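Local coordinates for protein estrogen receptor (Crassostrea gigas, PDB 4N1Y) that probably acts as a ligand-independent, constitutively active nuclear receptor that regulates transcription, the structure here being its ligand-binding domain, at residues Ile53-Asn58 and Met146-Ala151; Leu82-Ala87 and Leu193-Ile198. One frame throughout, in Å; residues are numbered along the deposited sequence.

Both interactions are buried, apolar joints of the all-helical ligand-binding domain, their centres about 14 Å apart. Interaction 1 joins helix 34-56 to helix 137-149, and interaction 2 joins helix 67-89 to helix 187-215; along the chain the four segments alternate. Val147, one residue before the leucine that makes interaction 1, connects them: its CG2 packs against CD2 of Leu195 at 3.6 Å and against CD2 of Leu84 at 4.0 Å. Helix 137-149 thus serves both. Each also reaches the second subunit, where His197 NE2 of one chain hydrogen-bonds Asn150 OD1 of the other, weakly in one of the two copies, so segments 146-151 and 193-198 both border the dimer interface.

Interaction 1 of 2, residues Ile53-Asn58 and Met146-Ala151; sequences INWAKN and MVLVNA
Leu148 reaches across from helix 137-149 and sets one methyl, CD2, against two residues of the 53-58 segment. CD2 lies 4.0 Å from CB of Ala56 and 4.2 Å from CZ3 of Trp55. The CB bond of Leu148 already points at the other segment; with CG anti to the backbone N (chi1 176°), chi2 then settles which methyl leads, and it is CD2. The two partners present themselves differently. Ala56 offers its methyl directly, the CB bond being aimed at the other helix, whereas the Trp55 side chain leaves the backbone across that direction and only its far, six-membered ring comes near. The methyl meets that ring obliquely, so the geometry supports van der Waals packing without a defined stack. The backbones stay well apart, with 7.9 Å between CA of Ala56 and CA of Leu148, and the two segments bury just 109 Å² between them. Around this joint, Leu19 touches Trp55 and Tyr62 touches Leu148. On the far side of helix 137-149, Met146 packs on helix 159-180. Small-to-large apolar packing between the end regions of two helices, buried inside the domain, fits the layered helical fold of the nuclear receptor ligand-binding domain.

Interaction 2 of 2, residues Leu82-Ala87 and Leu193-Ile198; sequences LLLNCA and LLLTHI
Within the helical sandwich of the nuclear receptor ligand-binding domain, this contact is a helix-helix crossing between helix 67-89 and helix 187-215. The short segment axes come within 10.6 Å at 121° between their N-to-C directions. Ile198 gives up more surface than any other residue here. Its CD1 lies against the backbone of the other helix, 3.8 Å from CA of Leu84, and also near CB of Leu83 at 4.3 Å. The torsions explain this placement: CG1 stands anti to the carbonyl carbon (chi1 -77°), and chi2 of -69° then turns CD1 onto the helix. Meanwhile CD1 of Leu84 comes to 4.0 Å from CG1 of Ile198, the two side chains crossing at about a right angle. That same leucine methyl meets CD2 of Leu195 at 4.3 Å, so Leu84 touches side chains one helical turn apart. On the same helix, Thr196 OG1 donates to O of Leu193 at 2.8 Å and also has a weak hydrogen bond with Asn150 of the second subunit. Beyond the pair, Leu84 packs on Leu140 and Gln144 of helix 137-149 and on Met130 of helix 117-132, while Leu82 faces helix 34-56 and Cys86 touches Phe100 in the loop between strands 97-99 and 104-107.

Interaction 1 of 2, residues Ile53-Asn58 and Met146-Ala151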
loop_
_atom_site.group_PDB
_atom_site.type_symbol
_atom_site.label_atom_id
_atom_site.label_comp_id
_atom_site.label_asym_id
_atom_site.label_seq_id
_atom_site.Cartn_x
_atom_site.Cartn_y
_atom_site.Cartn_z
ATOM N N ILE B 53 -18.333 4.157 -9.709
ATOM C CA ILE B 53 -18.427 3.583 -11.033
ATOM C C ILE B 53 -18.818 4.615 -12.096
ATOM O O ILE B 53 -18.243 4.657 -13.196
ATOM C CB ILE B 53 -19.438 2.444 -10.998
ATOM C CG1 ILE B 53 -18.917 1.358 -10.057
ATOM C CG2 ILE B 53 -19.782 1.956 -12.416
ATOM C CD1 ILE B 53 -19.917 0.272 -9.770
ATOM N N ASN B 54 -19.807 5.441 -11.769
ATOM C CA ASN B 54 -20.256 6.481 -12.687
ATOM C C ASN B 54 -19.172 7.544 -12.802
ATOM O O ASN B 54 -18.909 8.113 -13.866
ATOM C CB ASN B 54 -21.566 7.095 -12.198
ATOM C CG ASN B 54 -22.749 6.151 -12.358
ATOM O OD1 ASN B 54 -22.657 5.135 -13.051
ATOM N ND2 ASN B 54 -23.875 6.495 -11.735
ATOM N N TRP B 55 -18.534 7.782 -11.672
ATOM C CA TRP B 55 -17.491 8.764 -11.567
ATOM C C TRP B 55 -16.246 8.355 -12.338
ATOM O O TRP B 55 -15.639 9.175 -13.020
ATOM C CB TRP B 55 -17.156 8.970 -10.094
ATOM C CG TRP B 55 -15.878 9.634 -9.891
ATOM C CD1 TRP B 55 -15.627 10.966 -9.942
ATOM C CD2 TRP B 55 -14.635 8.989 -9.651
ATOM N NE1 TRP B 55 -14.296 11.199 -9.718
ATOM C CE2 TRP B 55 -13.663 9.999 -9.539
ATOM C CE3 TRP B 55 -14.252 7.652 -9.507
ATOM C CZ2 TRP B 55 -12.320 9.717 -9.291
ATOM C CZ3 TRP B 55 -12.915 7.370 -9.258
ATOM C CH2 TRP B 55 -11.963 8.407 -9.154
ATOM N N ALA B 56 -15.877 7.084 -12.232
ATOM C CA ALA B 56 -14.679 6.570 -12.890
ATOM C C ALA B 56 -14.704 6.837 -14.390
ATOM O O ALA B 56 -13.701 7.247 -14.989
ATOM C CB ALA B 56 -14.531 5.089 -12.631
ATOM N N LYS B 57 -15.873 6.640 -14.986
ATOM C CA LYS B 57 -16.015 6.769 -16.425
ATOM C C LYS B 57 -15.737 8.215 -16.846
ATOM O O LYS B 57 -15.494 8.507 -18.025
ATOM C CB LYS B 57 -17.403 6.288 -16.848
ATOM C CG LYS B 57 -17.595 4.828 -16.458
ATOM C CD LYS B 57 -18.935 4.252 -16.859
ATOM C CE LYS B 57 -19.004 2.791 -16.435
ATOM N NZ LYS B 57 -20.327 2.167 -16.705
ATOM N N ASN B 58 -15.718 9.111 -15.863
ATOM C CA ASN B 58 -15.403 10.503 -16.127
ATOM C C ASN B 58 -13.921 10.784 -16.001
ATOM O O ASN B 58 -13.467 11.840 -16.423
ATOM C CB ASN B 58 -16.158 11.431 -15.174
ATOM C CG ASN B 58 -17.631 11.498 -15.470
ATOM O OD1 ASN B 58 -18.314 10.480 -15.538
ATOM N ND2 ASN B 58 -18.129 12.707 -15.672
ATOM N N MET B 146 -5.858 8.736 -9.140
ATOM C CA MET B 146 -4.611 8.010 -9.032
ATOM C C MET B 146 -4.808 6.624 -8.406
ATOM O O MET B 146 -4.287 5.628 -8.909
ATOM C CB MET B 146 -3.620 8.823 -8.207
ATOM C CG MET B 146 -2.254 8.244 -8.222
ATOM S SD MET B 146 -1.763 7.908 -9.914
ATOM C CE MET B 146 -1.050 9.483 -10.322
ATOM N N VAL B 147 -5.607 6.555 -7.343
ATOM C CA VAL B 147 -5.874 5.286 -6.665
ATOM C C VAL B 147 -6.463 4.299 -7.665
ATOM O O VAL B 147 -6.104 3.126 -7.688
ATOM C CB VAL B 147 -6.836 5.456 -5.472
ATOM C CG1 VAL B 147 -7.277 4.077 -4.935
ATOM C CG2 VAL B 147 -6.162 6.239 -4.370
ATOM N N LEU B 148 -7.368 4.808 -8.492
ATOM C CA LEU B 148 -7.991 4.048 -9.565
ATOM C C LEU B 148 -6.991 3.525 -10.595
ATOM O O LEU B 148 -6.931 2.334 -10.845
ATOM C CB LEU B 148 -9.022 4.925 -10.263
ATOM C CG LEU B 148 -9.706 4.337 -11.481
ATOM C CD1 LEU B 148 -10.570 3.179 -11.058
ATOM C CD2 LEU B 148 -10.538 5.418 -12.140
ATOM N N VAL B 149 -6.181 4.411 -11.168
ATOM C CA VAL B 149 -5.288 3.998 -12.245
ATOM C C VAL B 149 -4.063 3.248 -11.725
ATOM O O VAL B 149 -3.364 2.588 -12.500
ATOM C CB VAL B 149 -4.809 5.213 -13.101
ATOM C CG1 VAL B 149 -5.999 6.064 -13.525
ATOM C CG2 VAL B 149 -3.807 6.057 -12.333
ATOM N N ASN B 150 -3.824 3.328 -10.417
ATOM C CA ASN B 150 -2.718 2.606 -9.789
ATOM C C ASN B 150 -3.218 1.300 -9.173
ATOM O O ASN B 150 -2.476 0.611 -8.464
ATOM C CB ASN B 150 -2.067 3.451 -8.700
ATOM C CG ASN B 150 -0.693 2.934 -8.293
ATOM O OD1 ASN B 150 0.144 2.637 -9.151
ATOM N ND2 ASN B 150 -0.464 2.786 -6.979
ATOM N N ALA B 151 -4.478 0.962 -9.445
ATOM C CA ALA B 151 -5.095 -0.206 -8.817
ATOM C C ALA B 151 -4.333 -1.492 -9.112
ATOM O O ALA B 151 -4.029 -2.261 -8.208
ATOM C CB ALA B 151 -6.543 -0.349 -9.262
#

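Interaction 2 of 2, residues Leu82-Ala87 and Leu193-Ile198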
loop_
_atom_site.group_PDB
_atom_site.type_symbol
_atom_site.label_atom_id
_atom_site.label_comp_id
_atom_site.label_asym_id
_atom_site.label_seq_id
_atom_site.Cartn_x
_atom_site.Cartn_y
_atom_site.Cartn_z
ATOM N N LEU B 82 -13.450 4.032 -1.325
ATOM C CA LEU B 82 -14.383 4.298 -0.244
ATOM C C LEU B 82 -13.666 4.879 0.972
ATOM O O LEU B 82 -14.096 5.901 1.506
ATOM C CB LEU B 82 -15.143 3.038 0.145
ATOM C CG LEU B 82 -16.115 2.526 -0.910
ATOM C CD1 LEU B 82 -16.724 1.213 -0.481
ATOM C CD2 LEU B 82 -17.217 3.553 -1.146
ATOM N N LEU B 83 -12.600 4.211 1.414
ATOM C CA LEU B 83 -11.862 4.630 2.604
ATOM C C LEU B 83 -11.129 5.950 2.379
ATOM O O LEU B 83 -11.099 6.810 3.261
ATOM C CB LEU B 83 -10.869 3.552 3.027
ATOM C CG LEU B 83 -11.536 2.200 3.295
ATOM C CD1 LEU B 83 -10.535 1.159 3.813
ATOM C CD2 LEU B 83 -12.712 2.354 4.254
ATOM N N LEU B 84 -10.547 6.113 1.195
ATOM C CA LEU B 84 -9.853 7.352 0.885
ATOM C C LEU B 84 -10.813 8.524 0.999
ATOM O O LEU B 84 -10.475 9.555 1.576
ATOM C CB LEU B 84 -9.232 7.311 -0.511
ATOM C CG LEU B 84 -8.566 8.633 -0.874
ATOM C CD1 LEU B 84 -7.207 8.673 -0.233
ATOM C CD2 LEU B 84 -8.438 8.804 -2.375
ATOM N N ASN B 85 -12.012 8.360 0.457
ATOM C CA ASN B 85 -13.008 9.415 0.511
ATOM C C ASN B 85 -13.414 9.730 1.928
ATOM O O ASN B 85 -13.420 10.886 2.356
ATOM C CB ASN B 85 -14.247 9.021 -0.283
ATOM C CG ASN B 85 -14.014 9.056 -1.761
ATOM O OD1 ASN B 85 -13.016 9.609 -2.230
ATOM N ND2 ASN B 85 -14.939 8.481 -2.517
ATOM N N CYS B 86 -13.726 8.673 2.660
ATOM C CA CYS B 86 -14.144 8.794 4.035
ATOM C C CYS B 86 -13.122 9.552 4.869
ATOM O O CYS B 86 -13.490 10.398 5.685
ATOM C CB CYS B 86 -14.378 7.414 4.621
ATOM S SG CYS B 86 -14.804 7.471 6.358
ATOM N N ALA B 87 -11.844 9.270 4.634
ATOM C CA ALA B 87 -10.768 9.999 5.295
ATOM C C ALA B 87 -10.895 11.495 5.042
ATOM O O ALA B 87 -10.728 12.305 5.950
ATOM C CB ALA B 87 -9.409 9.497 4.831
ATOM N N LEU B 193 2.667 8.874 0.162
ATOM C CA LEU B 193 2.960 7.845 1.152
ATOM C C LEU B 193 1.709 7.437 1.921
ATOM O O LEU B 193 1.621 6.314 2.402
ATOM C CB LEU B 193 4.014 8.322 2.149
ATOM C CG LEU B 193 5.473 8.428 1.711
ATOM C CD1 LEU B 193 6.326 8.907 2.879
ATOM C CD2 LEU B 193 5.984 7.112 1.168
ATOM N N LEU B 194 0.732 8.335 2.008
ATOM C CA LEU B 194 -0.521 7.983 2.646
ATOM C C LEU B 194 -1.218 6.863 1.908
ATOM O O LEU B 194 -1.872 6.011 2.524
ATOM C CB LEU B 194 -1.462 9.173 2.718
ATOM C CG LEU B 194 -0.954 10.298 3.597
ATOM C CD1 LEU B 194 -1.967 11.437 3.607
ATOM C CD2 LEU B 194 -0.660 9.783 4.986
ATOM N N LEU B 195 -1.041 6.840 0.590
ATOM C CA LEU B 195 -1.725 5.841 -0.217
ATOM C C LEU B 195 -1.356 4.428 0.161
ATOM O O LEU B 195 -2.196 3.538 0.066
ATOM C CB LEU B 195 -1.457 6.048 -1.702
ATOM C CG LEU B 195 -2.107 7.260 -2.362
ATOM C CD1 LEU B 195 -1.785 7.244 -3.862
ATOM C CD2 LEU B 195 -3.606 7.291 -2.131
ATOM N N THR B 196 -0.124 4.215 0.609
ATOM C CA THR B 196 0.258 2.886 1.055
ATOM C C THR B 196 -0.633 2.433 2.235
ATOM O O THR B 196 -0.952 1.250 2.349
ATOM C CB THR B 196 1.712 2.817 1.475
ATOM O OG1 THR B 196 1.871 3.532 2.702
ATOM C CG2 THR B 196 2.619 3.426 0.400
ATOM N N HIS B 197 -1.021 3.355 3.114
ATOM C CA HIS B 197 -1.860 2.965 4.252
ATOM C C HIS B 197 -3.294 2.706 3.825
ATOM O O HIS B 197 -3.950 1.787 4.331
ATOM C CB HIS B 197 -1.785 4.018 5.356
ATOM C CG HIS B 197 -0.402 4.175 5.894
ATOM N ND1 HIS B 197 0.227 3.174 6.600
ATOM C CD2 HIS B 197 0.518 5.159 5.731
ATOM C CE1 HIS B 197 1.461 3.554 6.891
ATOM N NE2 HIS B 197 1.667 4.747 6.365
ATOM N N ILE B 198 -3.779 3.520 2.899
ATOM C CA ILE B 198 -5.102 3.334 2.330
ATOM C C ILE B 198 -5.218 1.968 1.648
ATOM O O ILE B 198 -6.240 1.291 1.749
ATOM C CB ILE B 198 -5.414 4.446 1.345
ATOM C CG1 ILE B 198 -5.796 5.724 2.107
ATOM C CG2 ILE B 198 -6.553 4.048 0.434
ATOM C CD1 ILE B 198 -7.138 5.623 2.841
#